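Local coordinates for protein nucleoside-diphosphate sugar epimerase (SulA family) (Corynebacterium glutamicum, PDB 3OH8) that probably epimerises nucleoside-diphosphate sugars with the help of a dinucleotide cofactor, as related Rossmann-fold epimerases do, at residues T346-R351 with G360-V365; S146-A151 with R351-A356; E14-W19 with H94-Q99; L104-V109 with L496-N501. One frame throughout, in Å; residues are numbered along the deposited sequence.

Interaction 1 of 4, residues T346-R351 with G360-V365; sequences TDIYYR and GPINAV
I348 on helix 342-354 and A364 at the end of strand 360-364 mark the closest approach of the two backbones, with I348 CA and A364 CA 6.9 Å apart. The helical turn T346-R351 and the strand G360-V365 run in roughly opposite directions, and the last turn of the helix and a short loop connect them. A364 and I362, two positions apart, both direct their CB toward the helix, while N363 between them points away. I348 meets the strand with two branches. Its chi1 of -71° sets CG1 beside the backbone N, and the extended chi2 of 163° carries CD1 on to the strand, where I348 CD1 meets A364 CB at 3.8 Å. The same methyl also touches the strand backbone, with I348 CD1 at 3.9 Å from A364 CA.

This is the last part of a beta-alpha-beta unit of the Rossmann-fold epimerase domain: strand 336-341 leads into the helix, the helix packs on the sheet, and strand 360-364 returns parallel to strand 298-308, with I362 hydrogen-bonded through its backbone to F301 and R303. The second branch is looser, I348 CG2 lying 4.4 Å from I362 CG2. L420 of helix 418-422 touches both I348 and I362, closing this side of the contact. Farther round the helix, D347 turns to other partners, a salt bridge to R428 and a hydrogen bond to Q166.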
# COMPACT_ATOMS: atom_id res chain seq x y z
N THR A 346 1.65 1.71 -5.14
CA THR A 346 0.42 1.01 -5.51
C THR A 346 -0.58 1.95 -6.20
O THR A 346 -1.23 1.54 -7.17
CB THR A 346 -0.23 0.22 -4.34
OG1 THR A 346 -0.63 1.11 -3.29
CG2 THR A 346 0.77 -0.80 -3.77
N ASP A 347 -0.71 3.19 -5.72
CA ASP A 347 -1.55 4.18 -6.42
C ASP A 347 -1.19 4.25 -7.90
O ASP A 347 -2.06 4.31 -8.77
CB ASP A 347 -1.42 5.57 -5.81
CG ASP A 347 -2.25 5.75 -4.54
OD1 ASP A 347 -2.91 4.78 -4.09
OD2 ASP A 347 -2.24 6.86 -3.99
N ILE A 348 0.11 4.25 -8.18
CA ILE A 348 0.59 4.37 -9.56
C ILE A 348 0.23 3.13 -10.36
O ILE A 348 -0.23 3.23 -11.49
CB ILE A 348 2.09 4.69 -9.60
CG1 ILE A 348 2.31 6.14 -9.12
CG2 ILE A 348 2.64 4.54 -11.00
CD1 ILE A 348 3.75 6.47 -8.71
N TYR A 349 0.41 1.95 -9.77
CA TYR A 349 -0.02 0.73 -10.45
C TYR A 349 -1.52 0.75 -10.72
O TYR A 349 -1.98 0.45 -11.83
CB TYR A 349 0.34 -0.51 -9.61
CG TYR A 349 1.73 -1.03 -9.92
CD1 TYR A 349 1.97 -1.80 -11.06
CD2 TYR A 349 2.80 -0.78 -9.06
CE1 TYR A 349 3.26 -2.29 -11.35
CE2 TYR A 349 4.08 -1.25 -9.34
CZ TYR A 349 4.30 -2.00 -10.49
OH TYR A 349 5.57 -2.47 -10.76
N TYR A 350 -2.28 1.10 -9.69
CA TYR A 350 -3.73 1.11 -9.75
C TYR A 350 -4.16 2.07 -10.85
O TYR A 350 -4.94 1.71 -11.73
CB TYR A 350 -4.28 1.52 -8.38
CG TYR A 350 -5.76 1.30 -8.14
CD1 TYR A 350 -6.70 1.79 -9.03
CD2 TYR A 350 -6.20 0.66 -6.99
CE1 TYR A 350 -8.07 1.61 -8.78
CE2 TYR A 350 -7.56 0.47 -6.74
CZ TYR A 350 -8.49 0.96 -7.64
OH TYR A 350 -9.83 0.77 -7.39
N ARG A 351 -3.62 3.29 -10.83
CA ARG A 351 -3.89 4.24 -11.89
C ARG A 351 -3.55 3.68 -13.27
O ARG A 351 -4.32 3.83 -14.22
CB ARG A 351 -3.15 5.56 -11.67
CG ARG A 351 -3.52 6.59 -12.72
CD ARG A 351 -2.84 7.94 -12.56
NE ARG A 351 -3.29 8.80 -13.65
CZ ARG A 351 -3.34 10.13 -13.61
NH1 ARG A 351 -2.94 10.79 -12.53
NH2 ARG A 351 -3.81 10.79 -14.66
N GLY A 360 3.96 3.42 -21.90
CA GLY A 360 5.40 3.62 -21.97
C GLY A 360 6.01 3.63 -20.58
O GLY A 360 5.37 3.18 -19.61
N PRO A 361 7.24 4.13 -20.45
CA PRO A 361 7.91 4.18 -19.15
C PRO A 361 7.28 5.21 -18.20
O PRO A 361 6.94 6.31 -18.63
CB PRO A 361 9.34 4.62 -19.51
CG PRO A 361 9.17 5.41 -20.79
CD PRO A 361 8.08 4.68 -21.54
N ILE A 362 7.11 4.84 -16.93
CA ILE A 362 6.66 5.78 -15.92
C ILE A 362 7.62 5.73 -14.74
O ILE A 362 7.85 4.67 -14.18
CB ILE A 362 5.27 5.39 -15.40
CG1 ILE A 362 4.26 5.35 -16.56
CG2 ILE A 362 4.83 6.34 -14.33
CD1 ILE A 362 3.99 6.74 -17.19
N ASN A 363 8.23 6.86 -14.38
CA ASN A 363 9.06 6.89 -13.18
C ASN A 363 8.15 6.88 -11.95
O ASN A 363 7.46 7.87 -11.67
CB ASN A 363 9.98 8.12 -13.14
CG ASN A 363 11.14 8.04 -14.14
OD1 ASN A 363 11.82 9.04 -14.40
ND2 ASN A 363 11.37 6.86 -14.68
N ALA A 364 8.12 5.77 -11.22
CA ALA A 364 7.31 5.71 -10.01
C ALA A 364 8.21 6.04 -8.83
O ALA A 364 8.74 5.16 -8.17
CB ALA A 364 6.68 4.34 -9.83
N VAL A 365 8.39 7.34 -8.62
CA VAL A 365 9.26 7.86 -7.58
C VAL A 365 8.55 9.09 -7.03
O VAL A 365 7.80 9.75 -7.74
CB VAL A 365 10.63 8.30 -8.15
CG1 VAL A 365 11.34 7.12 -8.84
CG2 VAL A 365 10.46 9.48 -9.12

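Interaction 2 of 4, residues S146-A151 with R351-A356; sequences SPLTVA and RAIVDA
L148 and V150 point their side chains at the last turn of helix 342-354, where I353 and V354 receive them. The leucine supplies a single knob, its CD1 methyl, and neighbouring helix residues form the notch it enters: L148 CD1 lies 4.0 Å from V354 CG1 on one wall and 4.1 Å from I353 CG2 on the other. L148 and I353 slide past one another in opposite senses, so the contact runs along their flanks and not end to end.

V150 and I353, by contrast, meet tip to tip, fork against fork. The two valine methyls face two branches of the isoleucine, V150 CG1 standing 3.8 Å from I353 CD1 and V150 CG2 4.0 Å from I353 CG2. With V150 CG1 anti to the backbone N (chi1 -174°), both methyls splay toward the helix. I353 CG2 touches both V150 CG2 and L148 CD1, and I353 also leans on V204 and V206 of the adjoining strand 204-207.

Behind this apolar surface the helix end is tied up by charge. R351 grips D355 side-on, NE and NH2 both reaching OD2 nearly in the guanidinium plane; R351 NE to D355 OD2 measures 2.8 Å. H425 takes R351 NH1, and the other carboxylate oxygen, D355 OD1, accepts from the backbone N of Q357.

Strand 149-153 leads into a TGxxGxxG sequence, the glycine-rich signature of extended short-chain dehydrogenases, consistent with a dinucleotide site here, and a helix packed on this first, central strand is characteristic of their Rossmann fold.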
# COMPACT_ATOMS: atom_id res chain seq x y z
N SER A 146 -16.46 1.00 -13.96
CA SER A 146 -16.87 -0.40 -13.91
C SER A 146 -15.71 -1.27 -13.45
O SER A 146 -14.56 -1.03 -13.84
CB SER A 146 -17.36 -0.89 -15.27
OG SER A 146 -18.62 -0.35 -15.59
N PRO A 147 -16.01 -2.29 -12.66
CA PRO A 147 -14.98 -3.20 -12.14
C PRO A 147 -14.23 -3.90 -13.27
O PRO A 147 -14.84 -4.31 -14.25
CB PRO A 147 -15.78 -4.22 -11.33
CG PRO A 147 -17.07 -3.49 -10.98
CD PRO A 147 -17.36 -2.64 -12.17
N LEU A 148 -12.92 -4.02 -13.11
CA LEU A 148 -12.11 -4.78 -14.06
C LEU A 148 -11.66 -6.05 -13.39
O LEU A 148 -11.68 -6.15 -12.16
CB LEU A 148 -10.88 -3.96 -14.47
CG LEU A 148 -11.18 -2.70 -15.27
CD1 LEU A 148 -9.94 -1.82 -15.33
CD2 LEU A 148 -11.67 -3.07 -16.67
N THR A 149 -11.24 -7.02 -14.19
CA THR A 149 -10.56 -8.19 -13.67
C THR A 149 -9.09 -8.07 -14.03
O THR A 149 -8.73 -7.91 -15.19
CB THR A 149 -11.14 -9.50 -14.25
OG1 THR A 149 -12.54 -9.55 -13.99
CG2 THR A 149 -10.46 -10.71 -13.60
N VAL A 150 -8.25 -8.18 -13.01
CA VAL A 150 -6.83 -7.90 -13.13
C VAL A 150 -6.04 -9.15 -12.73
O VAL A 150 -6.11 -9.59 -11.57
CB VAL A 150 -6.45 -6.72 -12.19
CG1 VAL A 150 -5.02 -6.31 -12.39
CG2 VAL A 150 -7.37 -5.53 -12.42
N ALA A 151 -5.32 -9.73 -13.68
CA ALA A 151 -4.42 -10.83 -13.36
C ALA A 151 -3.13 -10.22 -12.82
O ALA A 151 -2.64 -9.24 -13.38
CB ALA A 151 -4.13 -11.68 -14.60
N ARG A 351 -3.62 3.29 -10.83
CA ARG A 351 -3.89 4.24 -11.89
C ARG A 351 -3.55 3.68 -13.27
O ARG A 351 -4.32 3.83 -14.22
CB ARG A 351 -3.15 5.56 -11.67
CG ARG A 351 -3.52 6.59 -12.72
CD ARG A 351 -2.84 7.94 -12.56
NE ARG A 351 -3.29 8.80 -13.65
CZ ARG A 351 -3.34 10.13 -13.61
NH1 ARG A 351 -2.94 10.79 -12.53
NH2 ARG A 351 -3.81 10.79 -14.66
N ALA A 352 -2.37 3.07 -13.40
CA ALA A 352 -1.95 2.52 -14.70
C ALA A 352 -2.98 1.51 -15.21
O ALA A 352 -3.29 1.46 -16.40
CB ALA A 352 -0.57 1.88 -14.59
N ILE A 353 -3.50 0.69 -14.30
CA ILE A 353 -4.48 -0.32 -14.66
C ILE A 353 -5.71 0.29 -15.33
O ILE A 353 -6.16 -0.20 -16.37
CB ILE A 353 -4.88 -1.16 -13.43
CG1 ILE A 353 -3.70 -2.02 -12.97
CG2 ILE A 353 -6.12 -1.99 -13.72
CD1 ILE A 353 -3.97 -2.72 -11.63
N VAL A 354 -6.24 1.36 -14.75
CA VAL A 354 -7.53 1.92 -15.21
C VAL A 354 -7.43 3.12 -16.16
O VAL A 354 -8.38 3.42 -16.87
CB VAL A 354 -8.45 2.32 -14.00
CG1 VAL A 354 -8.54 1.18 -13.00
CG2 VAL A 354 -7.93 3.56 -13.31
N ASP A 355 -6.27 3.78 -16.19
CA ASP A 355 -6.13 5.04 -16.91
C ASP A 355 -5.40 4.84 -18.24
O ASP A 355 -4.18 4.68 -18.28
CB ASP A 355 -5.38 6.06 -16.04
CG ASP A 355 -5.28 7.44 -16.68
OD1 ASP A 355 -5.83 7.65 -17.78
OD2 ASP A 355 -4.63 8.31 -16.07
N ALA A 356 -6.16 4.84 -19.33
CA ALA A 356 -5.59 4.62 -20.65
C ALA A 356 -4.58 5.71 -21.06
O ALA A 356 -3.92 5.56 -22.08
CB ALA A 356 -6.68 4.49 -21.70

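Interaction 3 of 4, residues E14-W19 with H94-Q99; sequences EMVWDW and HNFVDQ
F96, on strand 91-99, is flanked by V16 and W17 of helix 13-21, and this three-residue cluster is the tight part of the contact. The six-membered ring of W17 presents its edge to one face of F96 in an offset edge-to-face pair, with planes at 81° and centroids 5.4 Å apart. W17 CE3 stands above the rim, 3.8 Å from F96 CD1, and W17 CZ3 is equally close to F96 CE1. W17 reaches there because its CG is anti to the backbone N (chi1 173°), which swings the indole from the helix flank toward the strand. V16 comes to the other side of the phenyl outline, at the ring edge: V16 CG1 lies 3.8 Å from F96 CE2. H20 adds a further edge-to-face partner to F96.

Toward solvent the packing gives way to charge. E14 points away from the strand, and exposed D98 forms a salt bridge with R13 at the start of the helix.

F96 and H94 share the sheet face on which helix 119-139 lies. A short helix after the first strand, tucked against a curved antiparallel sheet that also holds a long helix, is typical of the START-like helix-grip fold.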
# COMPACT_ATOMS: atom_id res chain seq x y z
N GLU A 14 -22.64 5.61 3.50
CA GLU A 14 -22.90 4.41 2.72
C GLU A 14 -21.64 3.94 1.97
O GLU A 14 -21.34 2.74 1.92
CB GLU A 14 -24.06 4.66 1.76
CG GLU A 14 -24.43 3.48 0.89
CD GLU A 14 -25.44 3.86 -0.18
OE1 GLU A 14 -26.22 4.81 0.05
OE2 GLU A 14 -25.44 3.23 -1.26
N MSE A 15 -20.90 4.87 1.38
CA MSE A 15 -19.65 4.54 0.69
C MSE A 15 -18.59 4.06 1.68
O MSE A 15 -17.87 3.09 1.44
CB MSE A 15 -19.15 5.75 -0.11
CG MSE A 15 -17.72 5.63 -0.72
SE MSE A 15 -17.21 7.11 -1.67
CE MSE A 15 -18.68 7.39 -2.66
N VAL A 16 -18.47 4.77 2.79
CA VAL A 16 -17.45 4.43 3.78
C VAL A 16 -17.70 3.05 4.39
O VAL A 16 -16.79 2.22 4.48
CB VAL A 16 -17.37 5.48 4.90
CG1 VAL A 16 -16.36 5.07 5.96
CG2 VAL A 16 -17.01 6.84 4.31
N TRP A 17 -18.94 2.79 4.78
CA TRP A 17 -19.31 1.49 5.30
C TRP A 17 -19.01 0.40 4.28
O TRP A 17 -18.38 -0.62 4.58
CB TRP A 17 -20.81 1.47 5.63
CG TRP A 17 -21.28 0.11 6.01
CD1 TRP A 17 -21.85 -0.82 5.20
CD2 TRP A 17 -21.20 -0.48 7.31
NE1 TRP A 17 -22.14 -1.96 5.92
CE2 TRP A 17 -21.75 -1.77 7.22
CE3 TRP A 17 -20.71 -0.03 8.55
CZ2 TRP A 17 -21.83 -2.63 8.31
CZ3 TRP A 17 -20.79 -0.89 9.64
CH2 TRP A 17 -21.35 -2.17 9.51
N ASP A 18 -19.48 0.65 3.06
CA ASP A 18 -19.31 -0.28 1.97
C ASP A 18 -17.85 -0.70 1.82
O ASP A 18 -17.54 -1.88 1.63
CB ASP A 18 -19.73 0.40 0.68
CG ASP A 18 -20.55 -0.49 -0.19
OD1 ASP A 18 -21.79 -0.37 -0.13
OD2 ASP A 18 -19.94 -1.31 -0.93
N TRP A 19 -16.96 0.28 1.91
CA TRP A 19 -15.52 0.03 1.74
C TRP A 19 -15.00 -1.00 2.76
O TRP A 19 -14.17 -1.87 2.43
CB TRP A 19 -14.77 1.36 1.86
CG TRP A 19 -13.28 1.30 1.61
CD1 TRP A 19 -12.61 1.59 0.45
CD2 TRP A 19 -12.28 0.96 2.58
NE1 TRP A 19 -11.25 1.44 0.64
CE2 TRP A 19 -11.02 1.05 1.93
CE3 TRP A 19 -12.32 0.57 3.92
CZ2 TRP A 19 -9.83 0.77 2.59
CZ3 TRP A 19 -11.14 0.30 4.58
CH2 TRP A 19 -9.90 0.40 3.91
N HIS A 94 -16.33 -0.19 16.07
CA HIS A 94 -16.20 0.74 14.95
C HIS A 94 -17.58 1.34 14.70
O HIS A 94 -18.48 0.64 14.25
CB HIS A 94 -15.78 0.02 13.65
CG HIS A 94 -14.59 -0.87 13.79
ND1 HIS A 94 -13.37 -0.60 13.19
CD2 HIS A 94 -14.43 -2.07 14.42
CE1 HIS A 94 -12.52 -1.58 13.46
NE2 HIS A 94 -13.14 -2.47 14.21
N ASN A 95 -17.73 2.63 14.98
CA ASN A 95 -19.03 3.30 14.86
C ASN A 95 -19.02 4.34 13.75
O ASN A 95 -18.07 5.12 13.62
CB ASN A 95 -19.38 3.98 16.19
CG ASN A 95 -20.85 4.34 16.29
OD1 ASN A 95 -21.23 5.50 16.13
ND2 ASN A 95 -21.67 3.35 16.57
N PHE A 96 -20.08 4.36 12.94
CA PHE A 96 -20.17 5.25 11.79
C PHE A 96 -21.44 6.10 11.87
O PHE A 96 -22.54 5.55 11.84
CB PHE A 96 -20.26 4.42 10.51
CG PHE A 96 -19.09 3.50 10.27
CD1 PHE A 96 -18.98 2.30 10.96
CD2 PHE A 96 -18.12 3.82 9.33
CE1 PHE A 96 -17.92 1.43 10.73
CE2 PHE A 96 -17.06 2.97 9.09
CZ PHE A 96 -16.95 1.78 9.80
N VAL A 97 -21.31 7.42 11.96
CA VAL A 97 -22.51 8.26 11.86
C VAL A 97 -22.43 9.26 10.72
O VAL A 97 -21.35 9.55 10.22
CB VAL A 97 -22.83 9.01 13.18
CG1 VAL A 97 -23.22 8.01 14.27
CG2 VAL A 97 -21.67 9.88 13.61
N ASP A 98 -23.59 9.76 10.29
CA ASP A 98 -23.63 10.82 9.30
C ASP A 98 -23.13 12.10 9.93
O ASP A 98 -23.41 12.38 11.10
CB ASP A 98 -25.04 11.01 8.75
CG ASP A 98 -25.52 9.81 7.98
OD1 ASP A 98 -24.71 9.25 7.20
OD2 ASP A 98 -26.69 9.42 8.17
N GLN A 99 -22.36 12.86 9.16
CA GLN A 99 -21.79 14.10 9.64
C GLN A 99 -21.64 15.06 8.47
O GLN A 99 -20.70 14.95 7.67
CB GLN A 99 -20.43 13.86 10.28
CG GLN A 99 -19.85 15.10 10.91
CD GLN A 99 -20.72 15.62 12.05
OE1 GLN A 99 -21.12 14.87 12.92
NE2 GLN A 99 -21.00 16.92 12.05

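Interaction 4 of 4, residues L104-V109 with L496-N501; sequences LITDSV and LSSILN
T106 and L104 belong to strand 102-110 of the N-terminal antiparallel sheet, and S498 and I499 to helix 488-511, which returns from the far end of the chain to lie on that sheet. Strand and helix segments approach to 9.0 Å between their axes, with an angle of 143° between their directions, and T106 faces S498 across the middle.

I499 does most of the apolar work. Its CG1 and CG2 straddle one leucine methyl: L104 CD2 is 4.0 Å from I499 CG1 and also 4.0 Å from I499 CG2. L104 CG is anti to the backbone N (chi1 176°), which extends CD2 from the strand to this fork. Next to it along the strand, T106 OG1 meets I499 CG1 at 3.5 Å, the two side chains crossing at about a right angle.

T106 divides its branches by chemistry. The methyl packs on the serine, with T106 CG2 4.0 Å from S498 CB and 3.9 Å from S498 OG. The hydroxyl instead hydrogen-bonds to S6 OG of the edge strand 3-9, and S498 OG also bonds to S6 OG. One serine hydroxyl thus joins strand and helix indirectly and satisfies polar groups set among methyls.

Alternation along the strand sends I105 and D107 the other way, to L129 and F122 of helix 119-139. This part of the sheet is therefore covered on both faces, the inner one by the long helix of a START-like helix-grip fold and the outer one by this C-terminal helix.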
# COMPACT_ATOMS: atom_id res chain seq x y z
N LEU A 104 -18.58 10.40 10.26
CA LEU A 104 -17.80 10.54 11.47
C LEU A 104 -17.62 9.15 12.03
O LEU A 104 -18.61 8.49 12.39
CB LEU A 104 -18.51 11.42 12.51
CG LEU A 104 -17.76 11.52 13.85
CD1 LEU A 104 -16.41 12.19 13.67
CD2 LEU A 104 -18.60 12.24 14.89
N ILE A 105 -16.38 8.68 12.08
CA ILE A 105 -16.08 7.36 12.61
C ILE A 105 -15.59 7.49 14.04
O ILE A 105 -14.70 8.29 14.33
CB ILE A 105 -15.00 6.63 11.76
CG1 ILE A 105 -15.53 6.39 10.34
CG2 ILE A 105 -14.63 5.31 12.39
CD1 ILE A 105 -14.51 5.83 9.36
N THR A 106 -16.19 6.72 14.93
CA THR A 106 -15.66 6.64 16.28
C THR A 106 -15.15 5.23 16.52
O THR A 106 -15.87 4.25 16.34
CB THR A 106 -16.71 6.99 17.34
OG1 THR A 106 -17.24 8.30 17.08
CG2 THR A 106 -16.06 6.97 18.75
N ASP A 107 -13.88 5.14 16.91
CA ASP A 107 -13.31 3.86 17.33
C ASP A 107 -13.24 3.85 18.84
O ASP A 107 -12.74 4.79 19.46
CB ASP A 107 -11.90 3.69 16.78
CG ASP A 107 -11.88 3.55 15.28
OD1 ASP A 107 -12.28 2.47 14.78
OD2 ASP A 107 -11.48 4.52 14.62
N SER A 108 -13.75 2.77 19.43
CA SER A 108 -13.64 2.59 20.86
C SER A 108 -13.05 1.21 21.12
O SER A 108 -13.67 0.19 20.82
CB SER A 108 -15.01 2.72 21.53
OG SER A 108 -14.92 2.52 22.93
N VAL A 109 -11.83 1.17 21.65
CA VAL A 109 -11.22 -0.11 21.97
C VAL A 109 -11.08 -0.29 23.48
O VAL A 109 -10.55 0.57 24.19
CB VAL A 109 -9.86 -0.30 21.27
CG1 VAL A 109 -8.94 0.87 21.54
CG2 VAL A 109 -9.21 -1.61 21.71
N LEU A 496 -20.72 8.17 22.51
CA LEU A 496 -21.60 9.34 22.43
C LEU A 496 -20.84 10.61 22.78
O LEU A 496 -20.96 11.63 22.09
CB LEU A 496 -22.81 9.17 23.37
CG LEU A 496 -23.99 8.36 22.82
CD1 LEU A 496 -23.53 7.13 22.03
CD2 LEU A 496 -24.94 7.96 23.94
N SER A 497 -20.06 10.55 23.84
CA SER A 497 -19.27 11.69 24.27
C SER A 497 -18.25 12.11 23.21
O SER A 497 -18.03 13.31 22.98
CB SER A 497 -18.56 11.40 25.59
OG SER A 497 -17.80 12.52 25.99
N SER A 498 -17.62 11.14 22.55
CA SER A 498 -16.63 11.44 21.53
C SER A 498 -17.28 12.14 20.34
O SER A 498 -16.70 13.06 19.75
CB SER A 498 -15.89 10.15 21.11
OG SER A 498 -14.87 10.46 20.16
N ILE A 499 -18.48 11.70 19.99
CA ILE A 499 -19.24 12.30 18.89
C ILE A 499 -19.58 13.75 19.25
O ILE A 499 -19.27 14.68 18.51
CB ILE A 499 -20.51 11.47 18.57
CG1 ILE A 499 -20.12 10.15 17.89
CG2 ILE A 499 -21.47 12.25 17.68
CD1 ILE A 499 -21.28 9.15 17.78
N LEU A 500 -20.18 13.93 20.43
CA LEU A 500 -20.52 15.26 20.93
C LEU A 500 -19.31 16.21 20.93
O LEU A 500 -19.41 17.38 20.54
CB LEU A 500 -21.09 15.13 22.35
CG LEU A 500 -22.38 15.83 22.78
CD1 LEU A 500 -23.41 15.91 21.66
CD2 LEU A 500 -22.93 15.12 24.02
N ASN A 501 -18.15 15.71 21.36
CA ASN A 501 -16.93 16.51 21.37
C ASN A 501 -16.56 17.00 19.97
O ASN A 501 -16.22 18.16 19.76
CB ASN A 501 -15.77 15.71 21.99
CG ASN A 501 -14.45 16.47 21.96
OD1 ASN A 501 -14.28 17.46 22.68
ND2 ASN A 501 -13.51 16.00 21.14

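Interactions 1 and 2 secure the same helix, 342-354, to one Rossmann-type sheet, at points about 13 Å apart between centres; both are buried contacts of aliphatic methyls. Interactions 3 and 4 belong to the other, antiparallel sheet and are bound through its neighbouring strands, N95 O lying 2.8 Å from T106 N as a probable hydrogen bond. There the chemistry is more mixed: an aromatic pair, buried but with a salt bridge beside it toward solvent, in interaction 3, and serine and threonine hydroxyls among methyls in the partly buried interaction 4. Interaction 4 closes a loop of the chain enclosing interactions 1 and 2, bringing the C-terminal helix back to the N-terminal domain.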